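Local coordinates for protein uncharacterized tRNA/rRNA methyltransferase HI_0380 (Haemophilus influenzae, PDB 3ILK) that probably binds RNA and transfers a methyl group to it from S-adenosyl-L-methionine, as members of the TrmH (SpoU) family of RNA methyltransferases do, at residues A[96-99]-A[100-104]; A[155-158]-A[159-163]; A[187-190]-A[191-195]; A[230-233]-A[234-237]. All blocks are in the same frame, centred on the assembly; numbering follows the deposited sequence.

Contact 1. Residues A[96-99]-A[100-104]; sequences RECA and EKVVA
In Glu97 the first torsion turns CG away from the backbone N (chi1 -161°), whereas in Lys101, one turn further along helix 95-104, it sets CG beside the backbone N (chi1 -86°). With these two settings the chains run side by side and point the same way, and they end in a long salt bridge of 3.8 Å between Glu97 OE2 and Lys101 NZ. The carboxylate oxygen is almost as near to Lys101 CE as to the nitrogen, which speaks for a loose ionic pairing. Lys101 also makes a cation-pi contact with Tyr130. Cys98 and Val102 form the next i/i+4 pair on the buried side: Cys98 SG lies 4.1 Å from Val102 CG2, and that same methyl rests 3.2 Å from Cys98 O. Glu100 takes another course, its CG 3.6 Å from Arg96 O, while its carboxylate does not reach the guanidinium: Arg96 NE and Glu100 OE1 are 6.4 Å apart. Arg96 instead bridges two copies of Glu155, through NE to that of its own chain, on helix 145-169, and through NH1 to that of the second subunit. Beneath these side chains run four regular i to i+4 backbone bonds, among them Val102 N to Cys98 O at 2.9 Å. Ala99 and Val102 face Leu156 of helix 145-169 in the SpoU methylase domain. The Glu97-Lys101 pair thus probably adds only modest electrostatic stability, whereas the Glu155 carboxylates probably offset the closeness of the two subunits' Arg96 NH1 atoms.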
loop_
_atom_site.group_PDB
_atom_site.type_symbol
_atom_site.label_atom_id
_atom_site.label_comp_id
_atom_site.label_asym_id
_atom_site.label_seq_id
_atom_site.Cartn_x
_atom_site.Cartn_y
_atom_site.Cartn_z
ATOM N N ARG A 96 1.958 -12.287 5.763
ATOM C CA ARG A 96 2.877 -11.305 6.341
ATOM C C ARG A 96 3.884 -11.967 7.304
ATOM O O ARG A 96 5.080 -11.862 7.106
ATOM C CB ARG A 96 2.104 -10.176 7.035
ATOM C CG ARG A 96 2.891 -8.921 7.101
ATOM C CD ARG A 96 2.008 -7.683 7.107
ATOM N NE ARG A 96 1.254 -7.535 5.857
ATOM C CZ ARG A 96 0.271 -6.645 5.660
ATOM N NH1 ARG A 96 -0.337 -6.599 4.476
ATOM N NH2 ARG A 96 -0.110 -5.803 6.636
ATOM N N GLU A 97 3.403 -12.650 8.341
ATOM C CA GLU A 97 4.299 -13.358 9.272
ATOM C C GLU A 97 5.111 -14.388 8.512
ATOM O O GLU A 97 6.273 -14.559 8.738
ATOM C CB GLU A 97 3.520 -14.099 10.354
ATOM C CG GLU A 97 4.371 -14.448 11.593
ATOM C CD GLU A 97 3.701 -15.471 12.540
ATOM O OE1 GLU A 97 2.438 -15.558 12.567
ATOM O OE2 GLU A 97 4.446 -16.169 13.279
ATOM N N CYS A 98 4.475 -15.080 7.589
ATOM C CA CYS A 98 5.196 -16.086 6.829
ATOM C C CYS A 98 6.439 -15.505 6.098
ATOM O O CYS A 98 7.529 -16.072 6.173
ATOM C CB CYS A 98 4.277 -16.713 5.815
ATOM S SG CYS A 98 5.179 -17.981 4.948
ATOM N N ALA A 99 6.247 -14.365 5.419
ATOM C CA ALA A 99 7.330 -13.674 4.697
ATOM C C ALA A 99 8.447 -13.204 5.647
ATOM O O ALA A 99 9.652 -13.301 5.330
ATOM C CB ALA A 99 6.746 -12.481 3.891
ATOM N N GLU A 100 8.071 -12.712 6.821
ATOM C CA GLU A 100 9.106 -12.312 7.763
ATOM C C GLU A 100 9.974 -13.497 8.167
ATOM O O GLU A 100 11.193 -13.349 8.269
ATOM C CB GLU A 100 8.529 -11.669 9.008
ATOM C CG GLU A 100 7.954 -10.311 8.720
ATOM C CD GLU A 100 7.079 -9.849 9.842
ATOM O OE1 GLU A 100 6.192 -8.993 9.578
ATOM O OE2 GLU A 100 7.264 -10.371 10.978
ATOM N N LYS A 101 9.354 -14.663 8.379
ATOM C CA LYS A 101 10.136 -15.863 8.670
ATOM C C LYS A 101 11.001 -16.292 7.502
ATOM O O LYS A 101 12.108 -16.702 7.713
ATOM C CB LYS A 101 9.235 -17.051 8.979
ATOM C CG LYS A 101 8.760 -17.217 10.396
ATOM C CD LYS A 101 8.023 -18.583 10.403
ATOM C CE LYS A 101 6.804 -18.562 11.271
ATOM N NZ LYS A 101 7.210 -18.655 12.727
ATOM N N VAL A 102 10.446 -16.349 6.280
ATOM C CA VAL A 102 11.232 -16.774 5.131
ATOM C C VAL A 102 12.497 -15.881 4.996
ATOM O O VAL A 102 13.640 -16.386 4.917
ATOM C CB VAL A 102 10.333 -16.805 3.874
ATOM C CG1 VAL A 102 11.101 -17.257 2.642
ATOM C CG2 VAL A 102 9.178 -17.854 4.127
ATOM N N VAL A 103 12.287 -14.571 5.089
ATOM C CA VAL A 103 13.327 -13.614 4.867
ATOM C C VAL A 103 14.424 -13.704 5.936
ATOM O O VAL A 103 15.578 -13.406 5.652
ATOM C CB VAL A 103 12.741 -12.162 4.839
ATOM C CG1 VAL A 103 13.050 -11.397 6.155
ATOM C CG2 VAL A 103 13.301 -11.434 3.676
ATOM N N ALA A 104 14.088 -14.112 7.160
ATOM C CA ALA A 104 15.143 -14.281 8.187
ATOM C C ALA A 104 15.703 -15.751 8.182
ATOM O O ALA A 104 16.603 -16.083 8.959
ATOM C CB ALA A 104 14.564 -13.957 9.518
#

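Contact 2. Residues A[155-158]-A[159-163]; sequences ELRM and AFLVQ
The guanidinium of Arg157 is met obliquely by Leu161 CD1, while the ring of Phe160 has Arg157 O at its edge, near the ring plane, with CD2 4.2 Å from that oxygen. Both flat groups stand on one helix, 145-169, which follows the sheet of the SPOUT-type methyltransferase domain and carries part of the dimer interface. Arg157 is stretched out from CG to NE, with CG anti to the backbone N (chi1 -174°), and its aliphatic part runs past the leucine: Arg157 CG lies 3.9 Å from Leu161 CD1, and NE is 4.0 Å from the same methyl. The charged end goes further, NH1 donating a hydrogen bond to Met31 O, which fixes the far end of the chain. Phe160 CB (3.3 Å) and Leu161 CG (3.2 Å) lie close to Arg157 O, which also accepts the backbone bond from Leu161 N. On another side of the helix the Glu155 carboxylate, besides its arginine partners, is hydrogen-bonded through OE1 to Tyr154 OH of the second subunit. Met158, a selenomethionine, and Leu161 pack on Pro135 of the second subunit, whereas Ala159 lies against helix 95-104. One turn beyond Met158, Val162 CG2, set beside its own backbone N, sits 3.1 Å from Met158 O.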
loop_
_atom_site.group_PDB
_atom_site.type_symbol
_atom_site.label_atom_id
_atom_site.label_comp_id
_atom_site.label_asym_id
_atom_site.label_seq_id
_atom_site.Cartn_x
_atom_site.Cartn_y
_atom_site.Cartn_z
ATOM N N GLU A 155 4.206 -10.479 -0.775
ATOM C CA GLU A 155 4.542 -10.324 0.647
ATOM C C GLU A 155 6.002 -10.691 0.843
ATOM O O GLU A 155 6.694 -10.061 1.621
ATOM C CB GLU A 155 3.645 -11.200 1.548
ATOM C CG GLU A 155 2.247 -10.661 1.869
ATOM C CD GLU A 155 2.208 -9.361 2.682
ATOM O OE1 GLU A 155 1.159 -9.070 3.265
ATOM O OE2 GLU A 155 3.214 -8.631 2.773
ATOM N N LEU A 156 6.490 -11.676 0.094
ATOM C CA LEU A 156 7.918 -11.974 0.097
ATOM C C LEU A 156 8.792 -10.788 -0.337
ATOM O O LEU A 156 9.759 -10.390 0.374
ATOM C CB LEU A 156 8.247 -13.231 -0.684
ATOM C CG LEU A 156 7.730 -14.565 -0.121
ATOM C CD1 LEU A 156 7.895 -15.586 -1.239
ATOM C CD2 LEU A 156 8.461 -15.013 1.200
ATOM N N ARG A 157 8.427 -10.162 -1.442
ATOM C CA ARG A 157 9.201 -9.041 -1.881
ATOM C C ARG A 157 9.152 -7.906 -0.854
ATOM O O ARG A 157 10.192 -7.272 -0.569
ATOM C CB ARG A 157 8.746 -8.536 -3.234
ATOM C CG ARG A 157 9.671 -7.449 -3.767
ATOM C CD ARG A 157 9.372 -7.006 -5.202
ATOM N NE ARG A 157 10.399 -6.049 -5.638
ATOM C CZ ARG A 157 11.582 -6.406 -6.134
ATOM N NH1 ARG A 157 11.889 -7.680 -6.292
ATOM N NH2 ARG A 157 12.468 -5.496 -6.449
HETATM N N MSE A 158 7.958 -7.651 -0.305
HETATM C CA MSE A 158 7.798 -6.574 0.706
HETATM C C MSE A 158 8.650 -6.860 1.942
HETATM O O MSE A 158 9.212 -5.949 2.513
HETATM C CB MSE A 158 6.345 -6.418 1.168
HETATM C CG MSE A 158 5.394 -5.946 0.084
HETATM SE SE MSE A 158 5.885 -4.174 -0.594
HETATM C CE MSE A 158 5.591 -3.249 1.100
ATOM N N ALA A 159 8.703 -8.128 2.364
ATOM C CA ALA A 159 9.546 -8.507 3.506
ATOM C C ALA A 159 11.027 -8.236 3.204
ATOM O O ALA A 159 11.733 -7.665 4.021
ATOM C CB ALA A 159 9.314 -9.967 3.874
ATOM N N PHE A 160 11.461 -8.642 2.009
ATOM C CA PHE A 160 12.800 -8.387 1.513
ATOM C C PHE A 160 13.184 -6.878 1.512
ATOM O O PHE A 160 14.288 -6.519 1.976
ATOM C CB PHE A 160 12.935 -9.046 0.130
ATOM C CG PHE A 160 14.201 -8.685 -0.633
ATOM C CD1 PHE A 160 15.450 -9.182 -0.238
ATOM C CD2 PHE A 160 14.128 -7.895 -1.795
ATOM C CE1 PHE A 160 16.606 -8.864 -0.957
ATOM C CE2 PHE A 160 15.277 -7.573 -2.524
ATOM C CZ PHE A 160 16.511 -8.058 -2.110
ATOM N N LEU A 161 12.261 -6.019 1.050
ATOM C CA LEU A 161 12.519 -4.586 0.912
ATOM C C LEU A 161 12.580 -3.894 2.262
ATOM O O LEU A 161 13.439 -3.057 2.483
ATOM C CB LEU A 161 11.484 -3.912 -0.007
ATOM C CG LEU A 161 11.389 -4.462 -1.456
ATOM C CD1 LEU A 161 10.202 -3.926 -2.244
ATOM C CD2 LEU A 161 12.666 -4.225 -2.245
ATOM N N VAL A 162 11.665 -4.256 3.158
ATOM C CA VAL A 162 11.593 -3.665 4.493
ATOM C C VAL A 162 12.850 -4.065 5.284
ATOM O O VAL A 162 13.418 -3.263 5.995
ATOM C CB VAL A 162 10.285 -4.095 5.219
ATOM C CG1 VAL A 162 10.268 -3.616 6.661
ATOM C CG2 VAL A 162 9.063 -3.554 4.488
ATOM N N GLN A 163 13.293 -5.308 5.121
ATOM C CA GLN A 163 14.531 -5.763 5.749
ATOM C C GLN A 163 15.772 -5.045 5.216
ATOM O O GLN A 163 16.687 -4.751 5.978
ATOM C CB GLN A 163 14.685 -7.272 5.585
ATOM C CG GLN A 163 15.889 -7.865 6.289
ATOM C CD GLN A 163 16.304 -9.167 5.651
ATOM O OE1 GLN A 163 16.176 -10.243 6.254
ATOM N NE2 GLN A 163 16.763 -9.091 4.398
#

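Contact 3. Residues A[187-190]-A[191-195]; sequences FDYT and ERIYQ
Tyr189 and Arg192 cross at a slant, ring and guanidinium planes 27° apart, with Tyr189 CD1 over one face of the guanidinium. The closest approach is 3.5 Å, between Tyr189 CE1 and Arg192 NH2. Relative to the ring, that nitrogen lies obliquely. Arg192 reaches this position because its chain, extended as far as CD, bends at chi3 (93°) back along the helix. Ile193 lies beside the same tyrosine and points the same way, its CG1 3.7 Å from Tyr189 CE1, so the ring has an apolar neighbour as well as a charged one. Both polar ends are then taken up by helix 220-240: Glu234 OE1 is hydrogen-bonded to Tyr189 OH and OE2 pairs with Arg192 NH2, which helps to hold the ring and guanidinium in their mutual tilt. Thr190 CG2 meets Tyr194 CD2 at 4.0 Å. Thr190 O lies in the plane of the Tyr194 ring at its edge, 3.1 Å from Tyr194 CD2, and accepts the backbone bond of Tyr194 N. Asp188 OD2 and Glu191 OE2, two acceptors of like charge, stand 3.2 Å apart, but the place of the Glu191 side chain is somewhat unsure. Phe187 makes an edge-to-face contact with Tyr214 of helix 204-216. In the C-terminal three-helix region, helix 180-197 thus packs on helix 204-216 through Phe187 and Glu191, and on helix 220-240 through Tyr189, Thr190 and Ile193.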
loop_
_atom_site.group_PDB
_atom_site.type_symbol
_atom_site.label_atom_id
_atom_site.label_comp_id
_atom_site.label_asym_id
_atom_site.label_seq_id
_atom_site.Cartn_x
_atom_site.Cartn_y
_atom_site.Cartn_z
ATOM N N PHE A 187 11.390 28.165 23.016
ATOM C CA PHE A 187 10.141 28.382 23.745
ATOM C C PHE A 187 10.059 29.838 24.174
ATOM O O PHE A 187 9.061 30.482 23.908
ATOM C CB PHE A 187 9.965 27.427 24.938
ATOM C CG PHE A 187 9.845 25.977 24.555
ATOM C CD1 PHE A 187 8.924 25.567 23.572
ATOM C CD2 PHE A 187 10.610 25.017 25.207
ATOM C CE1 PHE A 187 8.805 24.218 23.228
ATOM C CE2 PHE A 187 10.507 23.676 24.875
ATOM C CZ PHE A 187 9.617 23.273 23.881
ATOM N N ASP A 188 11.115 30.372 24.795
ATOM C CA ASP A 188 11.159 31.810 25.100
ATOM C C ASP A 188 10.930 32.704 23.877
ATOM O O ASP A 188 10.254 33.725 23.974
ATOM C CB ASP A 188 12.464 32.161 25.821
ATOM C CG ASP A 188 12.633 31.354 27.079
ATOM O OD1 ASP A 188 13.610 31.557 27.870
ATOM O OD2 ASP A 188 11.731 30.508 27.288
ATOM N N TYR A 189 11.458 32.288 22.730
ATOM C CA TYR A 189 11.299 33.009 21.477
ATOM C C TYR A 189 9.826 32.982 20.988
ATOM O O TYR A 189 9.279 34.026 20.665
ATOM C CB TYR A 189 12.279 32.443 20.431
ATOM C CG TYR A 189 12.469 33.243 19.126
ATOM C CD1 TYR A 189 12.061 34.581 19.008
ATOM C CD2 TYR A 189 13.132 32.661 18.038
ATOM C CE1 TYR A 189 12.298 35.304 17.856
ATOM C CE2 TYR A 189 13.347 33.365 16.835
ATOM C CZ TYR A 189 12.930 34.688 16.757
ATOM O OH TYR A 189 13.151 35.405 15.598
ATOM N N THR A 190 9.212 31.794 20.919
ATOM C CA THR A 190 7.768 31.646 20.674
ATOM C C THR A 190 6.944 32.553 21.623
ATOM O O THR A 190 6.071 33.307 21.170
ATOM C CB THR A 190 7.324 30.170 20.847
ATOM O OG1 THR A 190 8.042 29.326 19.932
ATOM C CG2 THR A 190 5.813 30.005 20.636
ATOM N N GLU A 191 7.240 32.486 22.924
ATOM C CA GLU A 191 6.530 33.289 23.940
ATOM C C GLU A 191 6.609 34.784 23.685
ATOM O O GLU A 191 5.575 35.453 23.533
ATOM C CB GLU A 191 7.082 33.072 25.341
ATOM C CG GLU A 191 7.329 31.644 25.760
ATOM C CD GLU A 191 7.747 31.539 27.218
ATOM O OE1 GLU A 191 7.256 32.356 28.042
ATOM O OE2 GLU A 191 8.566 30.638 27.535
ATOM N N ARG A 192 7.838 35.306 23.693
ATOM C CA ARG A 192 8.084 36.706 23.361
ATOM C C ARG A 192 7.316 37.168 22.102
ATOM O O ARG A 192 6.616 38.187 22.132
ATOM C CB ARG A 192 9.582 36.990 23.199
ATOM C CG ARG A 192 9.830 38.474 22.900
ATOM C CD ARG A 192 11.285 38.854 22.856
ATOM N NE ARG A 192 11.823 38.786 21.500
ATOM C CZ ARG A 192 12.794 37.961 21.137
ATOM N NH1 ARG A 192 13.327 37.137 22.034
ATOM N NH2 ARG A 192 13.241 37.967 19.887
ATOM N N ILE A 193 7.449 36.417 21.012
ATOM C CA ILE A 193 6.819 36.805 19.736
ATOM C C ILE A 193 5.286 36.831 19.836
ATOM O O ILE A 193 4.625 37.785 19.406
ATOM C CB ILE A 193 7.328 35.910 18.553
ATOM C CG1 ILE A 193 8.766 36.302 18.150
ATOM C CG2 ILE A 193 6.358 35.923 17.345
ATOM C CD1 ILE A 193 8.937 37.770 17.659
ATOM N N TYR A 194 4.728 35.789 20.437
ATOM C CA TYR A 194 3.284 35.673 20.522
ATOM C C TYR A 194 2.652 36.532 21.615
ATOM O O TYR A 194 1.459 36.828 21.558
ATOM C CB TYR A 194 2.859 34.201 20.519
ATOM C CG TYR A 194 2.985 33.646 19.112
ATOM C CD1 TYR A 194 1.908 33.703 18.226
ATOM C CD2 TYR A 194 4.191 33.115 18.650
ATOM C CE1 TYR A 194 2.025 33.224 16.917
ATOM C CE2 TYR A 194 4.318 32.646 17.341
ATOM C CZ TYR A 194 3.224 32.693 16.484
ATOM O OH TYR A 194 3.354 32.228 15.198
ATOM N N GLN A 195 3.467 36.960 22.575
ATOM C CA GLN A 195 3.081 38.020 23.500
ATOM C C GLN A 195 3.161 39.381 22.818
ATOM O O GLN A 195 2.385 40.283 23.119
ATOM C CB GLN A 195 3.984 38.023 24.730
ATOM C CG GLN A 195 3.649 36.947 25.725
ATOM C CD GLN A 195 4.082 37.311 27.118
ATOM O OE1 GLN A 195 5.272 37.266 27.448
ATOM N NE2 GLN A 195 3.117 37.675 27.956
#

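Contact 4. Residues A[230-233]-A[234-237]; sequences LSAV and EKRI
The backbone here is regular alpha-helix, with bonds such as Ile237 N to Val233 O, although the bond from Arg236 N to Ala232 O is weak at 3.4 Å. Val233 and Ile237, one turn apart, meet through Val233 CG1 and Ile237 CD1 at 4.2 Å. Ile237 CG1 stands beside the backbone N (chi1 -63°), a setting that turns it back over the preceding turn, 3.4 Å from Val233 O. Lys235 folds back more strongly. Its first torsion (chi1 -65°) likewise places CG beside the backbone N, 3.2 Å from Ser231 O. Two later bends, at chi3 and chi4, then carry the end of the chain back over the previous turn, with Lys235 CE 3.4 Å from Ser231 O and NZ 3.4 Å from Ala232 CA. The segment belongs to helix 220-240 of the C-terminal helical region, where Leu230 packs on Phe186, Thr190 and Tyr194 of helix 180-197. Towards the second subunit the helix presents Ala232 to Phe199, Val233 to Tyr194 and Ile237 to Arg236 of that chain, so one helix serves both the intrachain core and the dimer contact. Glu234 keeps its chain extended beyond CG, and its carboxylate reaches helix 180-197. Ser231 OG bonds Tyr189 OH and also Asn227 O, one turn earlier, while Glu234 CB rests 3.3 Å from Leu230 O.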
loop_
_atom_site.group_PDB
_atom_site.type_symbol
_atom_site.label_atom_id
_atom_site.label_comp_id
_atom_site.label_asym_id
_atom_site.label_seq_id
_atom_site.Cartn_x
_atom_site.Cartn_y
_atom_site.Cartn_z
ATOM N N LEU A 230 9.542 31.834 13.298
ATOM C CA LEU A 230 9.537 32.923 14.302
ATOM C C LEU A 230 10.311 34.186 13.883
ATOM O O LEU A 230 9.880 35.316 14.176
ATOM C CB LEU A 230 10.041 32.432 15.657
ATOM C CG LEU A 230 9.200 31.350 16.321
ATOM C CD1 LEU A 230 9.959 30.792 17.519
ATOM C CD2 LEU A 230 7.831 31.860 16.729
ATOM N N SER A 231 11.442 33.979 13.201
ATOM C CA SER A 231 12.223 35.073 12.639
ATOM C C SER A 231 11.467 35.727 11.506
ATOM O O SER A 231 11.482 36.953 11.366
ATOM C CB SER A 231 13.571 34.568 12.159
ATOM O OG SER A 231 14.180 33.863 13.239
ATOM N N ALA A 232 10.798 34.913 10.701
ATOM C CA ALA A 232 9.968 35.450 9.631
ATOM C C ALA A 232 8.877 36.391 10.196
ATOM O O ALA A 232 8.777 37.536 9.767
ATOM C CB ALA A 232 9.407 34.337 8.787
ATOM N N VAL A 233 8.110 35.922 11.178
ATOM C CA VAL A 233 7.123 36.738 11.914
ATOM C C VAL A 233 7.753 37.986 12.605
ATOM O O VAL A 233 7.179 39.089 12.547
ATOM C CB VAL A 233 6.347 35.868 12.971
ATOM C CG1 VAL A 233 5.304 36.701 13.733
ATOM C CG2 VAL A 233 5.652 34.698 12.278
ATOM N N GLU A 234 8.926 37.804 13.227
ATOM C CA GLU A 234 9.629 38.895 13.888
ATOM C C GLU A 234 9.960 40.062 12.960
ATOM O O GLU A 234 9.702 41.219 13.299
ATOM C CB GLU A 234 10.905 38.401 14.591
ATOM C CG GLU A 234 11.541 39.482 15.462
ATOM C CD GLU A 234 12.705 38.997 16.329
ATOM O OE1 GLU A 234 13.458 38.065 15.940
ATOM O OE2 GLU A 234 12.869 39.581 17.415
ATOM N N LYS A 235 10.544 39.749 11.806
ATOM C CA LYS A 235 10.851 40.736 10.770
ATOM C C LYS A 235 9.618 41.579 10.433
ATOM O O LYS A 235 9.706 42.805 10.326
ATOM C CB LYS A 235 11.411 40.060 9.511
ATOM C CG LYS A 235 12.765 39.373 9.717
ATOM C CD LYS A 235 13.329 38.673 8.453
ATOM C CE LYS A 235 12.662 37.317 8.153
ATOM N NZ LYS A 235 11.422 37.489 7.285
ATOM N N ARG A 236 8.471 40.916 10.294
ATOM C CA ARG A 236 7.200 41.598 10.019
ATOM C C ARG A 236 6.747 42.540 11.151
ATOM O O ARG A 236 6.366 43.683 10.887
ATOM C CB ARG A 236 6.097 40.582 9.705
ATOM C CG ARG A 236 5.661 40.493 8.235
ATOM C CD ARG A 236 5.522 41.833 7.552
ATOM N NE ARG A 236 4.304 41.881 6.746
ATOM C CZ ARG A 236 4.125 41.230 5.602
ATOM N NH1 ARG A 236 5.096 40.472 5.092
ATOM N NH2 ARG A 236 2.968 41.347 4.964
ATOM N N ILE A 237 6.762 42.041 12.391
ATOM C CA ILE A 237 6.500 42.851 13.596
ATOM C C ILE A 237 7.396 44.091 13.596
ATOM O O ILE A 237 6.924 45.216 13.808
ATOM C CB ILE A 237 6.766 42.066 14.927
ATOM C CG1 ILE A 237 5.832 40.861 15.074
ATOM C CG2 ILE A 237 6.639 42.998 16.155
ATOM C CD1 ILE A 237 6.225 39.910 16.205
#

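How the contacts relate
The four contacts follow one another along the chain and fall into two groups. Contacts 1 and 2, with centres 8 Å apart, lie on helices 95-104 and 145-169 of the domain built round the parallel sheet, and they touch where Ala99 CB packs on Ala159 CB at 3.6 Å. Contacts 3 and 4, centres 11 Å apart, lie on helices 180-197 and 220-240 and meet where Tyr189 OH approaches Glu234 OE1 at 2.7 Å. The groups do not touch: contacts 2 and 3 have centres about 47 Å apart and nearest atoms about 32 Å apart. Each group reaches the second subunit, so the dimer is held at two widely separated places, one of them close to the probable cofactor site.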